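Local coordinates for surface glycan binding protein B (Bacteroides ovatus, PDB 6E57) that binds mixed-linkage beta-glucan at the surface of a gut Bacteroides, and probably serves the uptake and use of cereal glucans, at residues A[77-82]-A[105-110]; A[160-165]-A[203-208]; A[234-239]-A[267-272]; A[311-316]-A[415-420]; A[358-363]-A[408-413]. One frame throughout, in Å; residues are numbered along the deposited sequence.

Interaction 1: A[77-82]-A[105-110]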
# COMPACT_ATOMS: atom_id res chain seq x y z
N VAL A 77 -22.84 -27.01 13.10
CA VAL A 77 -21.85 -26.11 12.52
C VAL A 77 -22.46 -24.71 12.40
O VAL A 77 -23.61 -24.55 11.96
CB VAL A 77 -21.32 -26.64 11.17
CG1 VAL A 77 -21.20 -28.15 11.17
CG2 VAL A 77 -22.15 -26.18 9.99
N THR A 78 -21.68 -23.70 12.80
CA THR A 78 -22.07 -22.29 12.72
C THR A 78 -21.14 -21.57 11.74
O THR A 78 -19.94 -21.85 11.69
CB THR A 78 -22.04 -21.64 14.11
OG1 THR A 78 -22.77 -22.48 15.01
CG2 THR A 78 -22.65 -20.26 14.13
N TRP A 79 -21.71 -20.64 10.97
CA TRP A 79 -20.97 -19.87 9.99
C TRP A 79 -20.89 -18.41 10.44
O TRP A 79 -21.86 -17.86 10.97
CB TRP A 79 -21.62 -20.01 8.60
CG TRP A 79 -21.87 -21.42 8.18
CD1 TRP A 79 -22.89 -22.23 8.59
CD2 TRP A 79 -21.10 -22.20 7.24
NE1 TRP A 79 -22.80 -23.46 7.99
CE2 TRP A 79 -21.72 -23.47 7.15
CE3 TRP A 79 -19.96 -21.95 6.48
CZ2 TRP A 79 -21.23 -24.48 6.33
CZ3 TRP A 79 -19.47 -22.95 5.66
CH2 TRP A 79 -20.10 -24.20 5.59
N PHE A 80 -19.72 -17.78 10.21
CA PHE A 80 -19.48 -16.39 10.56
C PHE A 80 -18.86 -15.66 9.36
O PHE A 80 -17.82 -16.06 8.85
CB PHE A 80 -18.55 -16.29 11.77
CG PHE A 80 -19.09 -16.88 13.05
CD1 PHE A 80 -19.05 -18.25 13.27
CD2 PHE A 80 -19.62 -16.07 14.04
CE1 PHE A 80 -19.53 -18.79 14.45
CE2 PHE A 80 -20.11 -16.61 15.22
CZ PHE A 80 -20.07 -17.97 15.42
N ILE A 81 -19.53 -14.58 8.92
CA ILE A 81 -19.00 -13.65 7.91
C ILE A 81 -18.55 -12.37 8.63
O ILE A 81 -19.36 -11.68 9.26
CB ILE A 81 -20.06 -13.35 6.82
CG1 ILE A 81 -20.54 -14.62 6.11
CG2 ILE A 81 -19.53 -12.33 5.83
CD1 ILE A 81 -19.52 -15.27 5.21
N ASP A 82 -17.25 -12.07 8.54
CA ASP A 82 -16.60 -10.94 9.22
C ASP A 82 -16.96 -10.94 10.71
O ASP A 82 -17.30 -9.91 11.28
CB ASP A 82 -16.96 -9.60 8.57
CG ASP A 82 -16.37 -9.39 7.18
OD1 ASP A 82 -15.42 -10.12 6.83
OD2 ASP A 82 -16.87 -8.49 6.47
N TYR A 105 -14.15 -11.07 2.28
CA TYR A 105 -14.83 -11.37 3.54
C TYR A 105 -14.04 -12.41 4.33
O TYR A 105 -13.45 -13.33 3.75
CB TYR A 105 -16.23 -11.93 3.27
CG TYR A 105 -17.16 -10.99 2.55
CD1 TYR A 105 -17.17 -10.90 1.17
CD2 TYR A 105 -18.04 -10.18 3.26
CE1 TYR A 105 -18.02 -10.03 0.51
CE2 TYR A 105 -18.90 -9.31 2.61
CZ TYR A 105 -18.89 -9.24 1.23
OH TYR A 105 -19.74 -8.38 0.60
N ASN A 106 -14.05 -12.26 5.66
CA ASN A 106 -13.55 -13.29 6.56
C ASN A 106 -14.68 -14.31 6.80
O ASN A 106 -15.78 -13.93 7.19
CB ASN A 106 -13.04 -12.69 7.87
CG ASN A 106 -12.55 -13.75 8.84
OD1 ASN A 106 -13.34 -14.45 9.46
ND2 ASN A 106 -11.24 -13.86 8.96
N LEU A 107 -14.38 -15.59 6.56
CA LEU A 107 -15.31 -16.70 6.80
C LEU A 107 -14.73 -17.61 7.89
O LEU A 107 -13.61 -18.09 7.74
CB LEU A 107 -15.53 -17.47 5.50
CG LEU A 107 -16.38 -18.74 5.63
CD1 LEU A 107 -17.78 -18.41 6.14
CD2 LEU A 107 -16.46 -19.48 4.30
N LYS A 108 -15.50 -17.83 8.96
CA LYS A 108 -15.18 -18.82 9.99
C LYS A 108 -16.22 -19.94 9.93
O LYS A 108 -17.42 -19.67 9.85
CB LYS A 108 -15.15 -18.20 11.39
CG LYS A 108 -13.91 -17.37 11.71
CD LYS A 108 -13.96 -16.70 13.07
CE LYS A 108 -12.90 -15.63 13.25
NZ LYS A 108 -13.19 -14.41 12.46
N ILE A 109 -15.74 -21.19 9.97
CA ILE A 109 -16.56 -22.39 10.03
C ILE A 109 -16.29 -23.07 11.38
O ILE A 109 -15.26 -23.70 11.56
CB ILE A 109 -16.26 -23.34 8.85
CG1 ILE A 109 -16.40 -22.62 7.50
CG2 ILE A 109 -17.13 -24.58 8.92
CD1 ILE A 109 -15.86 -23.41 6.33
N GLU A 110 -17.23 -22.92 12.32
CA GLU A 110 -17.11 -23.49 13.66
C GLU A 110 -18.02 -24.72 13.77
O GLU A 110 -19.23 -24.60 13.65
CB GLU A 110 -17.44 -22.44 14.72
CG GLU A 110 -16.43 -21.31 14.77
CD GLU A 110 -16.47 -20.46 16.03
OE1 GLU A 110 -17.13 -20.87 17.01
OE2 GLU A 110 -15.83 -19.38 16.02
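Trp79 and Ile109 run in the same direction on the buried face of two antiparallel strands, 77-81 and 105-110. Hydrogen-bonded pairs (Thr78-Glu110, Phe80-Lys108) alternate with non-hydrogen-bonded ones (Trp79-Ile109, Ile81-Leu107), as in a regular antiparallel sheet. Ile109 CG1 meets Trp79 CZ3 at 3.6 Å, and Ile109 CG2 lies over a face of the indole. Leu107 CD1 comes to the edge of the same ring. It also touches Ile81 CD1 at 3.7 Å, which continues the apolar row. Indole NE1 bonds to the carbonyl of Asp93, which fixes the rotation of the ring.

The other face is looser and more polar. It carries Thr78, Phe80, Lys108 and Glu110. Phe80 CE1 meets Glu110 CD at 3.8 Å, with ring and carboxylate planes 34° apart. Lys108 bends at its last torsion (chi4 73°), which brings NZ back to Asn106 OD1 at 3.0 Å. Asn106 ND2 bonds to Glu122.

At the exposed end Asp82 leaves the strand but still pairs with Asn106 twice. Asp82 N donates to Asn106 O at 2.7 Å, and Asn106 N donates to Asp82 OD1 at 2.8 Å. Asp82 OD2 forms a salt bridge with Arg199, which also makes a cation-pi contact with Tyr105.

In this mixed five-stranded sheet, strand 84-86 flanks 75-81 and strand 118-128 flanks 103-113. Strand 63-70 covers the face of Trp79, Leu107 and Ile109 through Leu67 and Ile65.

Interaction 2: A[160-165]-A[203-208]; sequences NVTAIL and QDADGN
Thr162 N donates to Gln203 O at 3.0 Å, with an N-H...O angle of 158°. Ala163 N also turns to this oxygen, in a weak bond of 3.5 Å. Two successive residues therefore face Gln203, and the arrangement is a classic beta bulge. The return bond runs from Gln203 N to Ala163 O at 2.9 Å and closes an antiparallel pair.

Side chains add a thin layer. Thr162 has OG1 tucked in between its own N and C (chi1 54°), which brings the hydroxyl to 3.0 Å from Asp204 O. Its methyl CG2 lies against Ala205 CB at 3.8 Å. Gln203 is extended, and its OE1 passes near Leu165 CD1.

Further out, Gln209 donates to Gln203 OE1 and holds the amide. Asp204 OD2 is bonded to the Tyr210 hydroxyl and, weakly, to Asn208 ND2. Asp204 N bonds to Asn208 O at 2.8 Å, which ties together the base of the turn.

The contact lies at one end of a mixed five-stranded sheet. Strand 163-166 runs between 196-203 and 169-171. The turn after Gln203 leads into strand 209-217, while Val161 and Ile164 pack on Leu185 of strand 184-188.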
# COMPACT_ATOMS: atom_id res chain seq x y z
N ASN A 160 -21.99 6.51 -11.61
CA ASN A 160 -23.35 6.01 -11.41
C ASN A 160 -23.83 6.25 -9.97
O ASN A 160 -25.03 6.30 -9.73
CB ASN A 160 -23.46 4.52 -11.73
CG ASN A 160 -23.23 4.21 -13.19
OD1 ASN A 160 -23.02 5.10 -14.01
ND2 ASN A 160 -23.27 2.93 -13.54
N VAL A 161 -22.89 6.38 -9.02
CA VAL A 161 -23.18 6.35 -7.58
C VAL A 161 -23.83 7.67 -7.15
O VAL A 161 -23.24 8.73 -7.31
CB VAL A 161 -21.91 6.07 -6.76
CG1 VAL A 161 -22.21 5.97 -5.28
CG2 VAL A 161 -21.18 4.83 -7.25
N THR A 162 -25.03 7.59 -6.57
CA THR A 162 -25.75 8.75 -6.03
C THR A 162 -25.65 8.81 -4.50
O THR A 162 -25.91 9.86 -3.91
CB THR A 162 -27.22 8.76 -6.48
OG1 THR A 162 -27.80 7.50 -6.13
CG2 THR A 162 -27.38 9.00 -7.96
N ALA A 163 -25.30 7.69 -3.86
CA ALA A 163 -25.11 7.65 -2.41
C ALA A 163 -24.12 6.55 -2.01
O ALA A 163 -24.02 5.52 -2.68
CB ALA A 163 -26.44 7.46 -1.72
N ILE A 164 -23.40 6.79 -0.92
CA ILE A 164 -22.56 5.80 -0.26
C ILE A 164 -23.11 5.58 1.15
O ILE A 164 -23.42 6.54 1.85
CB ILE A 164 -21.09 6.25 -0.22
CG1 ILE A 164 -20.53 6.54 -1.62
CG2 ILE A 164 -20.24 5.23 0.51
CD1 ILE A 164 -19.24 7.31 -1.62
N LEU A 165 -23.22 4.31 1.54
CA LEU A 165 -23.67 3.92 2.88
C LEU A 165 -22.44 3.57 3.73
O LEU A 165 -21.61 2.77 3.32
CB LEU A 165 -24.64 2.74 2.78
CG LEU A 165 -25.83 2.92 1.84
CD1 LEU A 165 -26.74 1.70 1.89
CD2 LEU A 165 -26.62 4.18 2.17
N GLN A 203 -24.68 3.02 -3.89
CA GLN A 203 -26.11 2.96 -4.23
C GLN A 203 -26.37 3.73 -5.53
O GLN A 203 -25.85 4.83 -5.74
CB GLN A 203 -26.95 3.51 -3.08
CG GLN A 203 -28.44 3.55 -3.37
CD GLN A 203 -29.28 3.56 -2.11
OE1 GLN A 203 -29.22 2.64 -1.30
NE2 GLN A 203 -30.07 4.61 -1.95
N ASP A 204 -27.21 3.14 -6.40
CA ASP A 204 -27.67 3.72 -7.67
C ASP A 204 -28.79 4.74 -7.42
O ASP A 204 -29.30 4.85 -6.30
CB ASP A 204 -28.21 2.64 -8.61
CG ASP A 204 -27.22 2.13 -9.64
OD1 ASP A 204 -26.19 2.81 -9.86
OD2 ASP A 204 -27.48 1.06 -10.21
N ALA A 205 -29.17 5.44 -8.49
CA ALA A 205 -30.37 6.28 -8.52
C ALA A 205 -31.63 5.41 -8.57
O ALA A 205 -32.70 5.82 -8.12
CB ALA A 205 -30.31 7.22 -9.70
N ASP A 206 -31.49 4.21 -9.16
CA ASP A 206 -32.54 3.19 -9.20
C ASP A 206 -32.78 2.60 -7.81
O ASP A 206 -33.90 2.25 -7.47
CB ASP A 206 -32.19 2.07 -10.19
CG ASP A 206 -32.24 2.50 -11.64
OD1 ASP A 206 -32.05 3.71 -11.90
OD2 ASP A 206 -32.47 1.63 -12.50
N GLY A 207 -31.70 2.47 -7.02
CA GLY A 207 -31.76 1.92 -5.66
C GLY A 207 -30.87 0.70 -5.48
O GLY A 207 -30.72 0.21 -4.36
N ASN A 208 -30.28 0.21 -6.58
CA ASN A 208 -29.41 -0.96 -6.57
C ASN A 208 -28.16 -0.67 -5.73
O ASN A 208 -27.68 0.46 -5.69
CB ASN A 208 -28.99 -1.38 -7.99
CG ASN A 208 -30.17 -1.69 -8.88
OD1 ASN A 208 -31.10 -2.38 -8.47
ND2 ASN A 208 -30.15 -1.18 -10.10

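Interaction 3: A[234-239]-A[267-272]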
# COMPACT_ATOMS: atom_id res chain seq x y z
N VAL A 234 18.31 17.56 5.08
CA VAL A 234 17.55 18.02 3.91
C VAL A 234 16.06 17.75 4.15
O VAL A 234 15.68 17.08 5.12
CB VAL A 234 18.02 17.38 2.58
CG1 VAL A 234 19.54 17.40 2.44
CG2 VAL A 234 17.50 15.96 2.39
N ASP A 235 15.23 18.28 3.24
CA ASP A 235 13.78 18.20 3.31
C ASP A 235 13.34 16.73 3.30
O ASP A 235 13.93 15.89 2.63
CB ASP A 235 13.12 19.00 2.18
CG ASP A 235 12.96 20.48 2.47
OD1 ASP A 235 12.41 20.82 3.54
OD2 ASP A 235 13.39 21.30 1.63
N TRP A 236 12.28 16.46 4.06
CA TRP A 236 11.73 15.14 4.31
C TRP A 236 10.21 15.26 4.34
O TRP A 236 9.67 15.97 5.19
CB TRP A 236 12.31 14.59 5.62
CG TRP A 236 11.89 13.20 5.98
CD1 TRP A 236 11.39 12.24 5.15
CD2 TRP A 236 12.00 12.58 7.28
NE1 TRP A 236 11.15 11.08 5.84
CE2 TRP A 236 11.52 11.26 7.15
CE3 TRP A 236 12.45 13.01 8.53
CZ2 TRP A 236 11.48 10.38 8.23
CZ3 TRP A 236 12.41 12.14 9.59
CH2 TRP A 236 11.93 10.84 9.44
N THR A 237 9.53 14.61 3.39
CA THR A 237 8.07 14.71 3.26
C THR A 237 7.43 13.39 3.67
O THR A 237 7.77 12.32 3.15
CB THR A 237 7.68 15.15 1.84
OG1 THR A 237 8.21 16.46 1.64
CG2 THR A 237 6.18 15.17 1.63
N ILE A 238 6.48 13.49 4.61
CA ILE A 238 5.78 12.37 5.23
C ILE A 238 4.28 12.52 4.95
O ILE A 238 3.74 13.63 5.03
CB ILE A 238 6.11 12.34 6.73
CG1 ILE A 238 7.53 11.83 6.98
CG2 ILE A 238 5.09 11.53 7.51
CD1 ILE A 238 8.03 12.03 8.39
N SER A 239 3.62 11.40 4.64
CA SER A 239 2.21 11.37 4.22
C SER A 239 1.37 10.57 5.23
O SER A 239 1.76 9.48 5.63
CB SER A 239 2.07 10.80 2.84
OG SER A 239 2.68 11.66 1.89
N ILE A 267 3.15 16.42 5.68
CA ILE A 267 4.02 17.27 6.50
C ILE A 267 5.46 17.13 5.98
O ILE A 267 5.90 16.02 5.65
CB ILE A 267 3.89 16.91 7.99
CG1 ILE A 267 4.51 17.98 8.89
CG2 ILE A 267 4.47 15.53 8.29
CD1 ILE A 267 4.13 17.83 10.35
N THR A 268 6.17 18.26 5.88
CA THR A 268 7.57 18.31 5.43
C THR A 268 8.42 19.00 6.51
O THR A 268 8.06 20.07 6.98
CB THR A 268 7.70 19.03 4.08
OG1 THR A 268 6.83 18.39 3.15
CG2 THR A 268 9.11 19.01 3.53
N LEU A 269 9.55 18.37 6.86
CA LEU A 269 10.47 18.89 7.88
C LEU A 269 11.91 18.74 7.37
O LEU A 269 12.14 18.16 6.31
CB LEU A 269 10.26 18.12 9.19
CG LEU A 269 10.69 16.65 9.21
CD1 LEU A 269 11.13 16.23 10.61
CD2 LEU A 269 9.58 15.73 8.73
N THR A 270 12.87 19.29 8.13
CA THR A 270 14.30 19.07 7.88
C THR A 270 14.78 17.93 8.79
O THR A 270 14.84 18.09 10.01
CB THR A 270 15.12 20.34 8.12
OG1 THR A 270 14.54 21.41 7.37
CG2 THR A 270 16.58 20.19 7.73
N CYS A 271 15.09 16.78 8.18
CA CYS A 271 15.66 15.66 8.91
C CYS A 271 16.93 16.12 9.62
O CYS A 271 17.83 16.65 8.98
CB CYS A 271 15.97 14.49 7.99
SG CYS A 271 16.95 13.19 8.79
N PRO A 272 17.02 15.96 10.96
CA PRO A 272 18.18 16.47 11.72
C PRO A 272 19.51 15.79 11.36
O PRO A 272 19.55 14.83 10.59
CB PRO A 272 17.80 16.21 13.18
CG PRO A 272 16.77 15.10 13.12
CD PRO A 272 16.02 15.32 11.83
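Thr237 OG1 and Thr268 OG1 are 2.8 Å apart and share a hydrogen bond across two antiparallel strands, 235-239 and 267-270. Either hydroxyl could be the donor. The pairing is long-range, not a hairpin: strands 246-251, 254-256 and 261-262 lie between the two in sequence. The threonines form a non-hydrogen-bonded pair, and Thr237 CA and Thr268 CA are 4.2 Å apart. In both, OG1 is anti to the carbonyl carbon (chi1 -63° and -54°), which turns the two hydroxyls to each other. The threonine face is the more polar side of the pair.

Backbone bonds flank the threonines. Trp236 exchanges bonds with Leu269, and Ile238 with Ile267. Cys271 N adds one more to Val234 O at 3.1 Å, past the end of strand 267-270.

The opposite face is buried and apolar. Trp236 and Leu269 extend together into it, with Trp236 CE3 4.0 Å from Leu269 CD2. Ile238 CD1 sits over the outer part of one indole face. It also reaches Leu269 CD2, so three side chains close on one another. Ile251 and Leu249 of strand 246-251 pack against this group. The indole NE1 bonds to the carbonyl of Gly226.

Cys271 completes the apolar cluster from the end of the strand. Its sulfur meets the indole obliquely, and its CB lies 3.9 Å from Trp236 CE3.

Interaction 4: A[311-316]-A[415-420]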
# COMPACT_ATOMS: atom_id res chain seq x y z
N ILE A 311 25.94 12.49 -0.78
CA ILE A 311 27.22 13.07 -1.18
C ILE A 311 27.10 13.55 -2.63
O ILE A 311 26.62 12.80 -3.48
CB ILE A 311 28.37 12.06 -1.02
CG1 ILE A 311 28.59 11.66 0.45
CG2 ILE A 311 29.65 12.59 -1.66
CD1 ILE A 311 27.99 10.33 0.83
N THR A 312 27.55 14.78 -2.90
CA THR A 312 27.56 15.34 -4.25
C THR A 312 28.84 14.92 -4.96
O THR A 312 29.93 15.17 -4.47
CB THR A 312 27.43 16.87 -4.22
OG1 THR A 312 26.19 17.20 -3.60
CG2 THR A 312 27.51 17.49 -5.59
N LEU A 313 28.69 14.28 -6.13
CA LEU A 313 29.82 13.83 -6.92
C LEU A 313 30.15 14.86 -8.00
O LEU A 313 31.30 15.03 -8.37
CB LEU A 313 29.49 12.47 -7.54
CG LEU A 313 29.31 11.32 -6.55
CD1 LEU A 313 28.99 10.03 -7.28
CD2 LEU A 313 30.55 11.15 -5.68
N TRP A 314 29.12 15.53 -8.53
CA TRP A 314 29.29 16.51 -9.58
C TRP A 314 28.08 17.45 -9.63
O TRP A 314 26.97 17.04 -9.33
CB TRP A 314 29.52 15.81 -10.92
CG TRP A 314 29.76 16.75 -12.06
CD1 TRP A 314 30.97 17.15 -12.55
CD2 TRP A 314 28.77 17.40 -12.87
NE1 TRP A 314 30.80 18.01 -13.60
CE2 TRP A 314 29.45 18.19 -13.82
CE3 TRP A 314 27.37 17.41 -12.87
CZ2 TRP A 314 28.79 18.96 -14.76
CZ3 TRP A 314 26.71 18.18 -13.80
CH2 TRP A 314 27.41 18.94 -14.73
N SER A 315 28.33 18.69 -10.05
CA SER A 315 27.33 19.75 -10.14
C SER A 315 27.59 20.60 -11.39
O SER A 315 28.74 20.83 -11.75
CB SER A 315 27.34 20.58 -8.89
OG SER A 315 26.28 21.51 -8.89
N GLY A 316 26.52 21.07 -12.05
CA GLY A 316 26.64 21.94 -13.22
C GLY A 316 25.42 21.88 -14.12
O GLY A 316 24.29 21.74 -13.65
N ASP A 415 22.50 17.85 -14.37
CA ASP A 415 22.57 19.01 -13.47
C ASP A 415 23.20 18.64 -12.12
O ASP A 415 23.81 19.50 -11.48
CB ASP A 415 21.18 19.62 -13.26
CG ASP A 415 20.54 20.19 -14.52
OD1 ASP A 415 21.27 20.81 -15.32
OD2 ASP A 415 19.31 20.01 -14.68
N LEU A 416 23.02 17.39 -11.68
CA LEU A 416 23.58 16.92 -10.40
C LEU A 416 23.78 15.40 -10.45
O LEU A 416 23.00 14.68 -11.07
CB LEU A 416 22.62 17.32 -9.27
CG LEU A 416 23.21 17.29 -7.86
CD1 LEU A 416 24.16 18.46 -7.65
CD2 LEU A 416 22.11 17.31 -6.81
N VAL A 417 24.83 14.93 -9.78
CA VAL A 417 25.03 13.51 -9.52
C VAL A 417 25.41 13.35 -8.04
O VAL A 417 26.38 13.97 -7.58
CB VAL A 417 26.11 12.88 -10.43
CG1 VAL A 417 26.26 11.40 -10.17
CG2 VAL A 417 25.82 13.14 -11.90
N THR A 418 24.65 12.53 -7.32
CA THR A 418 24.87 12.27 -5.90
C THR A 418 24.93 10.76 -5.65
O THR A 418 24.53 9.97 -6.50
CB THR A 418 23.79 12.92 -5.03
OG1 THR A 418 22.56 12.20 -5.21
CG2 THR A 418 23.57 14.38 -5.35
N VAL A 419 25.42 10.39 -4.47
CA VAL A 419 25.44 9.01 -3.99
C VAL A 419 25.17 9.03 -2.48
O VAL A 419 25.51 10.00 -1.81
CB VAL A 419 26.78 8.32 -4.33
CG1 VAL A 419 27.97 9.01 -3.66
CG2 VAL A 419 26.76 6.84 -3.97
N LYS A 420 24.56 7.95 -1.96
CA LYS A 420 24.31 7.82 -0.51
C LYS A 420 24.47 6.36 -0.07
O LYS A 420 23.94 5.45 -0.70
CB LYS A 420 22.94 8.39 -0.14
CG LYS A 420 21.75 7.78 -0.87
CD LYS A 420 20.45 8.48 -0.56
CE LYS A 420 19.28 7.97 -1.37
NZ LYS A 420 18.08 8.83 -1.22
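Leu313 N and Trp314 N both donate to Val417 O, at 2.7 and 3.3 Å. Two residues of one strand thus face a single residue of the other, which defines a classic beta bulge in this antiparallel pair, 311-315 with 415-419. The register shifts by one residue there.

At the bulge Leu313 points toward the partner strand with CG anti to its carbonyl carbon (chi1 -65°). Its branched end lies against Val419 CG1, with CD1 and CD2 both 3.9 Å away. Val419 holds CG1 tucked in between its own N and C (chi1 61°), which turns that methyl to the leucine. Ile336 and Leu350 pack around the same leucine.

Trp314 sends its indole forward, toward Gly316 and the strand end, with CG opposite the backbone N (chi1 -178°). Its six-membered ring meets Asp415 obliquely, with Trp314 CZ3 3.9 Å from Asp415 C. Leu416 N lies near the ring plane at the edge. Gly316 N stands above the outer part of one face. Phe333 meets the indole edge-to-face.

On the other side of the pair, Leu416 CD1 touches both Thr312 and Ser315. It is 4.1 Å from Thr312 CG2, and those two side chains cross at about a right angle. Ser315 OG is 3.9 Å from Leu416 CD1.

Asp415 points away from the partner strand, and its carboxylate bonds to Ser355 and His317. Its carbonyl still accepts Gly316 N at 3.2 Å, with the donor above the carbonyl plane.

Interaction 5: A[358-363]-A[408-413]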
# COMPACT_ATOMS: atom_id res chain seq x y z
N PRO A 358 14.19 22.19 -24.02
CA PRO A 358 12.91 22.40 -24.70
C PRO A 358 12.94 22.37 -26.24
O PRO A 358 12.02 21.85 -26.85
CB PRO A 358 12.49 23.79 -24.20
CG PRO A 358 13.07 23.85 -22.80
CD PRO A 358 14.42 23.16 -22.94
N THR A 359 14.01 22.90 -26.85
CA THR A 359 14.12 23.00 -28.31
C THR A 359 14.42 21.64 -28.95
O THR A 359 14.30 21.48 -30.16
CB THR A 359 15.19 24.01 -28.73
OG1 THR A 359 16.45 23.57 -28.24
CG2 THR A 359 14.90 25.41 -28.23
N ALA A 360 14.83 20.66 -28.13
CA ALA A 360 15.19 19.33 -28.60
C ALA A 360 13.94 18.55 -29.04
O ALA A 360 12.89 18.61 -28.40
CB ALA A 360 15.95 18.58 -27.54
N GLU A 361 14.10 17.80 -30.12
CA GLU A 361 13.05 17.07 -30.83
C GLU A 361 12.50 15.93 -29.94
O GLU A 361 11.30 15.65 -29.98
CB GLU A 361 13.59 16.62 -32.19
CG GLU A 361 14.97 15.94 -32.16
CD GLU A 361 16.22 16.79 -32.40
OE1 GLU A 361 16.53 17.66 -31.56
OE2 GLU A 361 16.91 16.54 -33.40
N TYR A 362 13.36 15.28 -29.15
CA TYR A 362 12.98 14.21 -28.19
C TYR A 362 14.00 14.14 -27.05
O TYR A 362 15.06 14.77 -27.11
CB TYR A 362 12.89 12.85 -28.90
CG TYR A 362 14.22 12.33 -29.39
CD1 TYR A 362 14.71 12.71 -30.63
CD2 TYR A 362 15.01 11.50 -28.60
CE1 TYR A 362 15.94 12.26 -31.09
CE2 TYR A 362 16.24 11.04 -29.05
CZ TYR A 362 16.70 11.42 -30.29
OH TYR A 362 17.91 10.98 -30.75
N HIS A 363 13.70 13.35 -26.01
CA HIS A 363 14.57 13.24 -24.83
C HIS A 363 14.72 11.77 -24.41
O HIS A 363 13.75 11.15 -23.94
CB HIS A 363 14.03 14.10 -23.68
CG HIS A 363 13.36 15.35 -24.14
ND1 HIS A 363 14.06 16.50 -24.44
CD2 HIS A 363 12.06 15.64 -24.37
CE1 HIS A 363 13.23 17.44 -24.82
NE2 HIS A 363 11.99 16.94 -24.79
N VAL A 408 24.51 8.91 -21.28
CA VAL A 408 24.44 8.87 -22.72
C VAL A 408 23.00 9.22 -23.11
O VAL A 408 22.09 9.11 -22.28
CB VAL A 408 24.89 7.48 -23.19
CG1 VAL A 408 24.17 6.99 -24.43
CG2 VAL A 408 26.40 7.43 -23.37
N GLY A 409 22.79 9.65 -24.36
CA GLY A 409 21.45 9.95 -24.88
C GLY A 409 21.41 11.23 -25.69
O GLY A 409 22.40 11.61 -26.32
N HIS A 410 20.24 11.88 -25.69
CA HIS A 410 19.99 13.09 -26.48
C HIS A 410 18.95 13.99 -25.80
O HIS A 410 17.99 13.51 -25.22
CB HIS A 410 19.53 12.70 -27.89
CG HIS A 410 19.17 13.87 -28.74
ND1 HIS A 410 20.12 14.63 -29.40
CD2 HIS A 410 17.97 14.42 -29.04
CE1 HIS A 410 19.52 15.60 -30.07
NE2 HIS A 410 18.20 15.49 -29.87
N GLY A 411 19.17 15.30 -25.91
CA GLY A 411 18.16 16.32 -25.64
C GLY A 411 17.90 16.55 -24.16
O GLY A 411 16.77 16.87 -23.77
N TYR A 412 18.94 16.40 -23.34
CA TYR A 412 18.83 16.66 -21.90
C TYR A 412 20.17 17.16 -21.35
O TYR A 412 21.20 17.09 -22.03
CB TYR A 412 18.37 15.41 -21.16
CG TYR A 412 19.42 14.34 -20.98
CD1 TYR A 412 19.63 13.39 -21.96
CD2 TYR A 412 20.18 14.28 -19.82
CE1 TYR A 412 20.59 12.40 -21.80
CE2 TYR A 412 21.15 13.29 -19.65
CZ TYR A 412 21.35 12.35 -20.65
OH TYR A 412 22.29 11.37 -20.50
N TYR A 413 20.12 17.66 -20.12
CA TYR A 413 21.28 18.14 -19.39
C TYR A 413 21.41 17.33 -18.10
O TYR A 413 20.40 16.99 -17.50
CB TYR A 413 21.13 19.61 -19.02
CG TYR A 413 21.04 20.58 -20.17
CD1 TYR A 413 19.82 20.90 -20.74
CD2 TYR A 413 22.18 21.21 -20.66
CE1 TYR A 413 19.73 21.81 -21.79
CE2 TYR A 413 22.10 22.12 -21.70
CZ TYR A 413 20.88 22.42 -22.27
OH TYR A 413 20.80 23.31 -23.30
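His363 and Gly411 are the nearest backbones here, CA to CA 4.8 Å, but the two segments form no strand pair. Segment 358-363 is a loop. Segment 408-413 leaves one strand, turns a corner at His410 and Gly411, and starts another. Gly411 has positive phi (76°), and its CA lies 3.7 Å from Ala360 CB, with Tyr362 O close by. The His363 CA-H also points at His410 O.

His363 ND1 donates to Gly411 O at 2.8 Å, with an N-H...O angle of 164°. The oxygen lies near the imidazole plane, and the bond pins the corner to the loop.

The corner lies between strands 405-409 and 412-419, beside the glycan pocket. Tyr362 OH bonds to the indole nitrogen of Trp322, a pocket residue, and the tyrosine side chain is about 5 Å from a bound glucose at nearest atoms. Tyr362 therefore probably steadies Trp322 from a second shell.

The Tyr362 and His410 rings meet obliquely, planes 33° apart. His410 CD2 lies over the outer part of one tyrosine face, 3.5 Å from Tyr362 CZ. At the imidazole edge, His410 NE2 makes a weak bond of 3.2 Å to Glu361 OE1. That oxygen approaches in the ring plane. The two side chains cross at about a right angle, the carboxylate stands nearly perpendicular to the imidazole, and the glutamate chain bends at chi2 to get there. Ser321 OG bonds to His410 ND1, and a phosphate ion, probably from the crystallisation liquor, lies about 3 Å from the histidine side chain at nearest atoms.

In the fold
Interactions 1, 3 and 4 join antiparallel strands, while interactions 2 and 5 involve loops or turns. Interaction 3 is the most buried; the others are partly buried. Interactions 1 and 2 occupy corresponding places in two five-stranded sheets with the same strand order, 1-5-4-2-3, and their centres are about 29 Å apart. Interaction 1 has a full strand pairing, and interaction 2 a bulge leading to a turn. Interactions 4 and 5 share strand 412-419. Interaction 4 rests on backbone bonds and apolar packing, whereas interaction 5 relies on histidine, tyrosine and glutamate side chains beside the glycan pocket. Interaction 1 lies about 60 Å from interaction 5, centre to centre.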